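Local coordinates for protein excinuclease ABC, subunit A. (Deinococcus radiodurans, PDB 2VF7) that binds DNA and hydrolyses ATP as a zinc-containing, UvrA-family ABC ATPase, and probably helps to recognise damaged DNA for excision repair, at residues T42-S47 with G763-D768; V717-L722 with A736-L741; D758-G763 with V786-H791. The protein carries 1 engineered substitution. All coordinates share one frame; numbering follows the deposited sequence. Where two conformers were deposited one is given.

Contacts 1 and 2 lie where the two ABC-type nucleotide-binding modules meet; contact 3 lies within the second. Their centres are 13 to 16 Å apart. In contact 1 the loop after strand 38-42 meets a turn more than 700 residues later, and contact 2 is nested inside the loop this closes. Contact 3 comes after contact 2; its segments alternate in sequence with those of contact 1, sharing Gly763. It joins strands 753-758 and 785-789 of the second module's sheet, while contact 2 packs the loop after helix 705-716 on helix 733-743. Gln737 NE2 probably hydrogen-bonds Asp758 O, and Arg738 packs against Ser45 and Leu764. Tyr721 and Leu722 also touch the ADP whose phosphate Gly46 holds.

Contact 1 (T42-S47 with G763-D768); sequences TGVSGS and GLHPAD. With ADP (adenosine-5'-diphosphate), chain E.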
# COMPACT_ATOMS: atom_id res chain seq x y z
N THR A 42 -27.43 -2.19 17.46
CA THR A 42 -28.80 -2.56 17.07
C THR A 42 -29.75 -1.39 16.79
O THR A 42 -29.43 -0.24 17.07
CB THR A 42 -29.45 -3.55 18.07
OG1 THR A 42 -29.90 -2.83 19.23
CG2 THR A 42 -28.47 -4.63 18.50
N GLY A 43 -30.92 -1.70 16.23
CA GLY A 43 -31.88 -0.68 15.85
C GLY A 43 -32.34 -0.87 14.41
O GLY A 43 -31.75 -1.66 13.68
N VAL A 44 -33.39 -0.14 14.01
CA VAL A 44 -33.98 -0.31 12.67
C VAL A 44 -32.97 -0.00 11.58
O VAL A 44 -31.90 0.56 11.84
CB VAL A 44 -35.31 0.49 12.45
CG1 VAL A 44 -36.39 0.02 13.42
CG2 VAL A 44 -35.08 1.98 12.57
N SER A 45 -33.29 -0.40 10.35
CA SER A 45 -32.40 -0.17 9.23
C SER A 45 -32.51 1.29 8.87
O SER A 45 -33.58 1.87 8.93
CB SER A 45 -32.79 -1.05 8.05
OG SER A 45 -33.99 -0.60 7.50
N GLY A 46 -31.38 1.89 8.53
CA GLY A 46 -31.33 3.30 8.22
C GLY A 46 -31.20 4.15 9.46
O GLY A 46 -31.07 5.36 9.35
N SER A 47 -31.21 3.52 10.64
CA SER A 47 -31.07 4.25 11.91
C SER A 47 -29.68 4.86 12.15
O SER A 47 -29.57 5.88 12.84
CB SER A 47 -31.51 3.39 13.11
OG SER A 47 -30.44 2.59 13.61
N GLY A 763 -30.84 -7.57 6.11
CA GLY A 763 -30.58 -6.25 6.69
C GLY A 763 -31.80 -5.58 7.26
O GLY A 763 -31.82 -4.36 7.41
N LEU A 764 -32.82 -6.36 7.60
CA LEU A 764 -34.04 -5.81 8.16
C LEU A 764 -34.21 -6.14 9.64
O LEU A 764 -33.95 -7.26 10.09
CB LEU A 764 -35.27 -6.28 7.36
CG LEU A 764 -35.94 -5.32 6.35
CD1 LEU A 764 -34.95 -4.80 5.34
CD2 LEU A 764 -37.10 -5.98 5.64
N HIS A 765 -34.65 -5.13 10.38
CA HIS A 765 -34.98 -5.27 11.79
C HIS A 765 -36.29 -6.08 11.95
O HIS A 765 -37.14 -6.05 11.06
CB HIS A 765 -35.07 -3.87 12.40
CG HIS A 765 -35.18 -3.86 13.88
ND1 HIS A 765 -36.40 -3.81 14.53
CD2 HIS A 765 -34.24 -3.89 14.85
CE1 HIS A 765 -36.20 -3.82 15.84
NE2 HIS A 765 -34.90 -3.86 16.06
N PRO A 766 -36.44 -6.84 13.06
CA PRO A 766 -37.75 -7.48 13.28
C PRO A 766 -38.95 -6.56 13.06
O PRO A 766 -39.99 -7.03 12.61
CB PRO A 766 -37.66 -7.93 14.74
CG PRO A 766 -36.22 -8.22 14.93
CD PRO A 766 -35.47 -7.23 14.11
N ALA A 767 -38.81 -5.27 13.36
CA ALA A 767 -39.89 -4.29 13.18
C ALA A 767 -40.09 -3.93 11.71
O ALA A 767 -41.21 -3.62 11.30
CB ALA A 767 -39.63 -3.04 14.00
N ASP A 768 -39.02 -3.96 10.93
CA ASP A 768 -39.07 -3.64 9.51
C ASP A 768 -39.82 -4.73 8.75
O ASP A 768 -40.57 -4.43 7.82
CB ASP A 768 -37.67 -3.50 8.89
CG ASP A 768 -36.90 -2.25 9.34
OD1 ASP A 768 -37.49 -1.16 9.59
OD2 ASP A 768 -35.66 -2.35 9.41
PB ADP E . -28.09 1.07 9.39
O1B ADP E . -28.87 0.85 10.65
O2B ADP E . -28.85 0.75 8.14
O3B ADP E . -26.73 0.40 9.42
PA ADP E . -27.01 3.29 8.06
O1A ADP E . -26.92 2.26 6.93
O2A ADP E . -25.76 3.93 8.56
O3A ADP E . -27.81 2.66 9.31
O5' ADP E . -27.92 4.49 7.50
C5' ADP E . -27.93 5.82 8.02
C4' ADP E . -27.75 6.79 6.87
O4' ADP E . -26.41 6.66 6.37
C3' ADP E . -28.67 6.56 5.67
O3' ADP E . -29.14 7.81 5.12
C2' ADP E . -27.76 5.83 4.70
O2' ADP E . -28.17 5.92 3.34
C1' ADP E . -26.41 6.49 4.95
N9 ADP E . -25.25 5.66 4.59
C8 ADP E . -24.95 4.46 5.14
N7 ADP E . -23.84 3.91 4.60
C5 ADP E . -23.41 4.80 3.68
C6 ADP E . -22.26 4.87 2.77
N6 ADP E . -21.36 3.84 2.72
N1 ADP E . -22.15 5.95 1.99
C2 ADP E . -23.03 6.97 2.02
N3 ADP E . -24.10 6.99 2.83
C4 ADP E . -24.33 5.95 3.68
O HOH W 1 -36.39 1.39 8.36
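Ser45 presents two donors to one oxygen of Asp768. Its backbone N gives a nearly straight bond of 3.2 Å that meets the syn lone pair of Asp768 OD2, while Ser45 OG donates to the same OD2 from above the carboxylate plane at 3.1 Å. A third donor, His765 N, reaches OD2 on the anti side, so this oxygen is gripped three times. The other oxygen, Asp768 OD1, accepts a hydrogen bond from a water that also donates to Ser45 O, 2.9 Å away. His765 and Asp768 form a capping box at the start of helix 766-781: Ala767 N bonds to His765 ND1 at 3.1 Å, and the ring is carried toward Val44 because CG is anti to the backbone N (chi1 -171°). Val44 CG1 lies over one face of that ring, 4.0 Å from His765 ND1. Gly43 to Ser47 form the first part of the Walker A loop of the first ABC module, and 763-768 probably correspond to the D-loop region of the second, a pairing familiar from ABC ATPase sandwiches. Gly46 N reaches ADP O2B at 2.8 Å, and Gly43 O is satisfied by Lys49 NZ. His765 NE2 has a weak bond to Thr481 OG1.

Contact 2 (V717-L722 with A736-L741); sequences VGLGYL and AQRIKL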
# COMPACT_ATOMS: atom_id res chain seq x y z
N VAL A 717 -42.34 0.29 1.08
CA VAL A 717 -41.44 -0.86 1.22
C VAL A 717 -40.30 -0.54 2.24
O VAL A 717 -39.48 -1.41 2.58
CB VAL A 717 -40.98 -1.36 -0.20
CG1 VAL A 717 -39.58 -0.87 -0.59
CG2 VAL A 717 -41.12 -2.85 -0.32
N GLY A 718 -40.29 0.70 2.72
CA GLY A 718 -39.47 1.12 3.86
C GLY A 718 -38.29 2.05 3.57
O GLY A 718 -37.49 2.31 4.47
N LEU A 719 -38.20 2.56 2.35
CA LEU A 719 -37.02 3.29 1.90
C LEU A 719 -37.19 4.82 1.84
O LEU A 719 -36.54 5.47 1.06
CB LEU A 719 -36.56 2.78 0.53
CG LEU A 719 -36.22 1.30 0.35
CD1 LEU A 719 -35.78 1.08 -1.05
CD2 LEU A 719 -35.14 0.86 1.30
N GLY A 720 -38.02 5.39 2.70
CA GLY A 720 -38.28 6.81 2.65
C GLY A 720 -37.06 7.66 2.94
O GLY A 720 -37.03 8.84 2.60
N TYR A 721 -36.05 7.07 3.57
CA TYR A 721 -34.86 7.81 4.00
C TYR A 721 -33.85 7.99 2.87
O TYR A 721 -32.96 8.84 2.97
CB TYR A 721 -34.23 7.15 5.25
CG TYR A 721 -33.72 5.73 5.05
CD1 TYR A 721 -32.39 5.49 4.74
CD2 TYR A 721 -34.58 4.64 5.18
CE1 TYR A 721 -31.93 4.20 4.55
CE2 TYR A 721 -34.13 3.36 4.98
CZ TYR A 721 -32.81 3.14 4.67
OH TYR A 721 -32.37 1.85 4.49
N LEU A 722 -34.00 7.21 1.80
CA LEU A 722 -33.06 7.27 0.70
C LEU A 722 -33.28 8.49 -0.18
O LEU A 722 -34.41 8.98 -0.27
CB LEU A 722 -33.12 5.98 -0.12
CG LEU A 722 -32.67 4.70 0.57
CD1 LEU A 722 -32.77 3.54 -0.37
CD2 LEU A 722 -31.24 4.83 1.07
N ALA A 736 -30.97 -2.44 -1.91
CA ALA A 736 -31.09 -2.72 -3.36
C ALA A 736 -32.16 -3.74 -3.71
O ALA A 736 -32.82 -3.63 -4.75
CB ALA A 736 -29.76 -3.15 -3.93
N GLN A 737 -32.32 -4.76 -2.87
CA GLN A 737 -33.36 -5.78 -3.06
C GLN A 737 -34.76 -5.15 -3.04
O GLN A 737 -35.59 -5.44 -3.91
CB GLN A 737 -33.26 -6.89 -2.00
CG GLN A 737 -34.25 -8.05 -2.24
CD GLN A 737 -33.80 -9.40 -1.65
OE1 GLN A 737 -32.82 -9.48 -0.90
NE2 GLN A 737 -34.52 -10.47 -2.03
N ARG A 738 -35.01 -4.30 -2.05
CA ARG A 738 -36.29 -3.62 -1.88
C ARG A 738 -36.60 -2.59 -2.98
O ARG A 738 -37.75 -2.34 -3.25
CB ARG A 738 -36.37 -2.98 -0.50
CG ARG A 738 -36.50 -3.96 0.66
CD ARG A 738 -36.59 -3.25 1.99
NE ARG A 738 -35.28 -2.86 2.53
CZ ARG A 738 -35.09 -1.92 3.47
NH1 ARG A 738 -36.12 -1.23 3.97
NH2 ARG A 738 -33.86 -1.67 3.91
N ILE A 739 -35.58 -1.99 -3.59
CA ILE A 739 -35.77 -1.07 -4.73
C ILE A 739 -36.28 -1.85 -5.95
O ILE A 739 -37.21 -1.41 -6.64
CB ILE A 739 -34.45 -0.31 -5.08
CG1 ILE A 739 -33.88 0.42 -3.86
CG2 ILE A 739 -34.64 0.67 -6.23
CD1 ILE A 739 -32.63 1.24 -4.15
N LYS A 740 -35.68 -3.02 -6.18
CA LYS A 740 -36.03 -3.90 -7.30
C LYS A 740 -37.44 -4.43 -7.14
O LYS A 740 -38.17 -4.56 -8.11
CB LYS A 740 -35.09 -5.10 -7.36
CG LYS A 740 -33.67 -4.79 -7.83
CD LYS A 740 -32.80 -5.96 -7.44
CE LYS A 740 -31.36 -5.60 -7.48
NZ LYS A 740 -30.76 -5.99 -8.77
N LEU A 741 -37.79 -4.76 -5.90
CA LEU A 741 -39.12 -5.20 -5.54
C LEU A 741 -40.17 -4.13 -5.80
O LEU A 741 -41.22 -4.43 -6.35
CB LEU A 741 -39.17 -5.61 -4.06
CG LEU A 741 -40.38 -6.34 -3.49
CD1 LEU A 741 -40.78 -7.53 -4.37
CD2 LEU A 741 -40.11 -6.80 -2.05
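Leu719 lays its CD2 methyl over the centre of the Arg738 guanidinium, 3.5 Å from CZ, as the two side chains cross at a slant. The arginine bends at chi3 (-82°), which turns the flat group back over the leucine; two conformers were modelled, and this account holds for one. Val717 O meets the guanidinium at its edge, near the plane, with Arg738 NH1 3.6 Å away but no hydrogen bond formed. Instead, Arg738 NE is held by Gly734 O. Tyr721 comes obliquely, beyond NH2, on the leucine methyl's side of the plane and with its ring 44° from the guanidinium; its OH, 3.9 Å from Arg738 NH2, is bonded to Glu735. The other branch is also close: Leu719 CD1 stands 3.5 Å from Ile739 CG1, tight for two carbons, the side chains crossing at about a right angle. Val717 CG1 rests on Arg738 CB at 3.8 Å. Gly718 ends helix 705-716 in a Schellman motif, and the turn that follows packs on helix 733-743, whose first residues belong to the LSGGE signature of ABC ATPases. Met602 of helix 602-605 touches Leu719, Leu722 and Ile739, while Leu772 of helix 766-781 touches Val717 and Leu741.

Contact 3 (D758-G763 with V786-H791); sequences DEPTTG and VIAVEH
Asp758 and Val789 pair as parallel strand neighbours, their side chains on the same face of the sheet. The aspartate holds CG anti to the backbone N (chi1 176°), which brings OD2 against Val789 CG2 at 3.4 Å; a second conformer was also modelled. In the next residue the chain leaves the sheet, and although Glu759 N is 2.8 Å from Val789 O, the angle is too poor for a hydrogen bond. Glu759 folds at chi2 (-68°), and the bend returns its carboxylate to its own turn, where Thr761 OG1 donates to the syn lone pair of Glu759 OE1 at 3.0 Å. Thr761 N adds a weak bond to the same oxygen. Glu790 likewise bends at chi2. Its OE1 lies 3.2 Å from Pro760 CD, but the OE2 atoms of the two glutamates are modelled implausibly close, so their exact placement is doubtful. Pro760 CG also touches Ala788 CB, at 4.1 Å. The His791 ring turns an edge to the Glu759 side chain, and its ND1 is buried without a hydrogen-bonding partner. By sequence Asp758 probably ends the Walker B motif, with Glu759 corresponding to the glutamate that follows it and His791 to the switch histidine. Strands 753-758 and 785-789, joined by helix 766-781, make a beta-alpha-beta unit. Strand 525-529 lies on the other side of 785-789, and helix 536-551 meets Val789 through Val540 and His791 through Lys536 of the second ADP site.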
# COMPACT_ATOMS: atom_id res chain seq x y z
N ASP A 758 -34.85 -14.37 -2.75
CA ASP A 758 -33.90 -14.90 -1.77
C ASP A 758 -34.03 -14.05 -0.49
O ASP A 758 -34.32 -12.87 -0.57
CB ASP A 758 -32.49 -14.85 -2.37
CG ASP A 758 -31.40 -15.30 -1.40
OD1 ASP A 758 -30.33 -14.64 -1.38
OD2 ASP A 758 -31.60 -16.30 -0.67
N GLU A 759 -33.81 -14.66 0.67
CA GLU A 759 -34.06 -14.04 1.98
C GLU A 759 -34.46 -12.55 1.96
O GLU A 759 -33.65 -11.70 2.24
CB GLU A 759 -32.85 -14.26 2.89
CG GLU A 759 -33.23 -14.72 4.30
CD GLU A 759 -33.95 -13.66 5.11
OE1 GLU A 759 -33.64 -12.45 4.94
OE2 GLU A 759 -34.84 -14.03 5.90
N PRO A 760 -35.74 -12.24 1.66
CA PRO A 760 -36.12 -10.84 1.35
C PRO A 760 -35.96 -9.82 2.49
O PRO A 760 -36.10 -8.61 2.27
CB PRO A 760 -37.61 -10.96 0.94
CG PRO A 760 -37.84 -12.42 0.69
CD PRO A 760 -36.90 -13.15 1.60
N THR A 761 -35.66 -10.31 3.69
CA THR A 761 -35.52 -9.46 4.86
C THR A 761 -34.06 -9.28 5.25
O THR A 761 -33.73 -9.04 6.42
CB THR A 761 -36.36 -10.00 6.08
OG1 THR A 761 -35.82 -11.25 6.55
CG2 THR A 761 -37.84 -10.17 5.70
N THR A 762 -33.16 -9.39 4.26
CA THR A 762 -31.74 -9.16 4.50
C THR A 762 -31.53 -7.72 4.98
O THR A 762 -32.05 -6.77 4.37
CB THR A 762 -30.86 -9.48 3.25
OG1 THR A 762 -31.39 -8.82 2.08
CG2 THR A 762 -30.82 -10.99 2.98
N GLY A 763 -30.84 -7.57 6.11
CA GLY A 763 -30.58 -6.25 6.69
C GLY A 763 -31.80 -5.58 7.26
O GLY A 763 -31.82 -4.36 7.41
N VAL A 786 -45.37 -15.89 -4.72
CA VAL A 786 -44.03 -15.62 -4.22
C VAL A 786 -43.43 -16.89 -3.60
O VAL A 786 -44.07 -17.56 -2.78
CB VAL A 786 -43.88 -14.28 -3.38
CG1 VAL A 786 -45.22 -13.64 -3.03
CG2 VAL A 786 -42.96 -14.45 -2.14
N ILE A 787 -42.24 -17.22 -4.07
CA ILE A 787 -41.43 -18.29 -3.50
C ILE A 787 -40.18 -17.62 -2.98
O ILE A 787 -39.46 -16.97 -3.73
CB ILE A 787 -41.06 -19.35 -4.56
CG1 ILE A 787 -42.33 -19.92 -5.17
CG2 ILE A 787 -40.20 -20.44 -3.91
CD1 ILE A 787 -42.11 -20.77 -6.38
N ALA A 788 -39.95 -17.76 -1.69
CA ALA A 788 -38.88 -17.04 -1.03
C ALA A 788 -38.02 -18.04 -0.29
O ALA A 788 -38.52 -18.73 0.59
CB ALA A 788 -39.48 -16.08 -0.05
N VAL A 789 -36.75 -18.16 -0.67
CA VAL A 789 -35.79 -18.87 0.18
C VAL A 789 -35.56 -18.08 1.48
O VAL A 789 -35.22 -16.91 1.44
CB VAL A 789 -34.49 -19.32 -0.57
CG1 VAL A 789 -34.42 -18.70 -1.96
CG2 VAL A 789 -33.21 -19.11 0.27
N GLU A 790 -35.80 -18.73 2.61
CA GLU A 790 -36.03 -18.02 3.86
C GLU A 790 -35.34 -18.70 5.05
O GLU A 790 -35.31 -19.93 5.14
CB GLU A 790 -37.54 -17.90 4.07
CG GLU A 790 -37.99 -17.02 5.21
CD GLU A 790 -37.42 -15.63 5.15
OE1 GLU A 790 -37.77 -14.84 4.23
OE2 GLU A 790 -36.59 -15.33 6.06
N HIS A 791 -34.79 -17.89 5.95
CA HIS A 791 -33.95 -18.36 7.06
C HIS A 791 -34.51 -18.00 8.44
O HIS A 791 -34.11 -18.59 9.44
CB HIS A 791 -32.52 -17.80 6.95
CG HIS A 791 -31.84 -18.13 5.65
ND1 HIS A 791 -31.81 -17.25 4.59
CD2 HIS A 791 -31.17 -19.23 5.25
CE1 HIS A 791 -31.16 -17.81 3.58
NE2 HIS A 791 -30.76 -19.01 3.96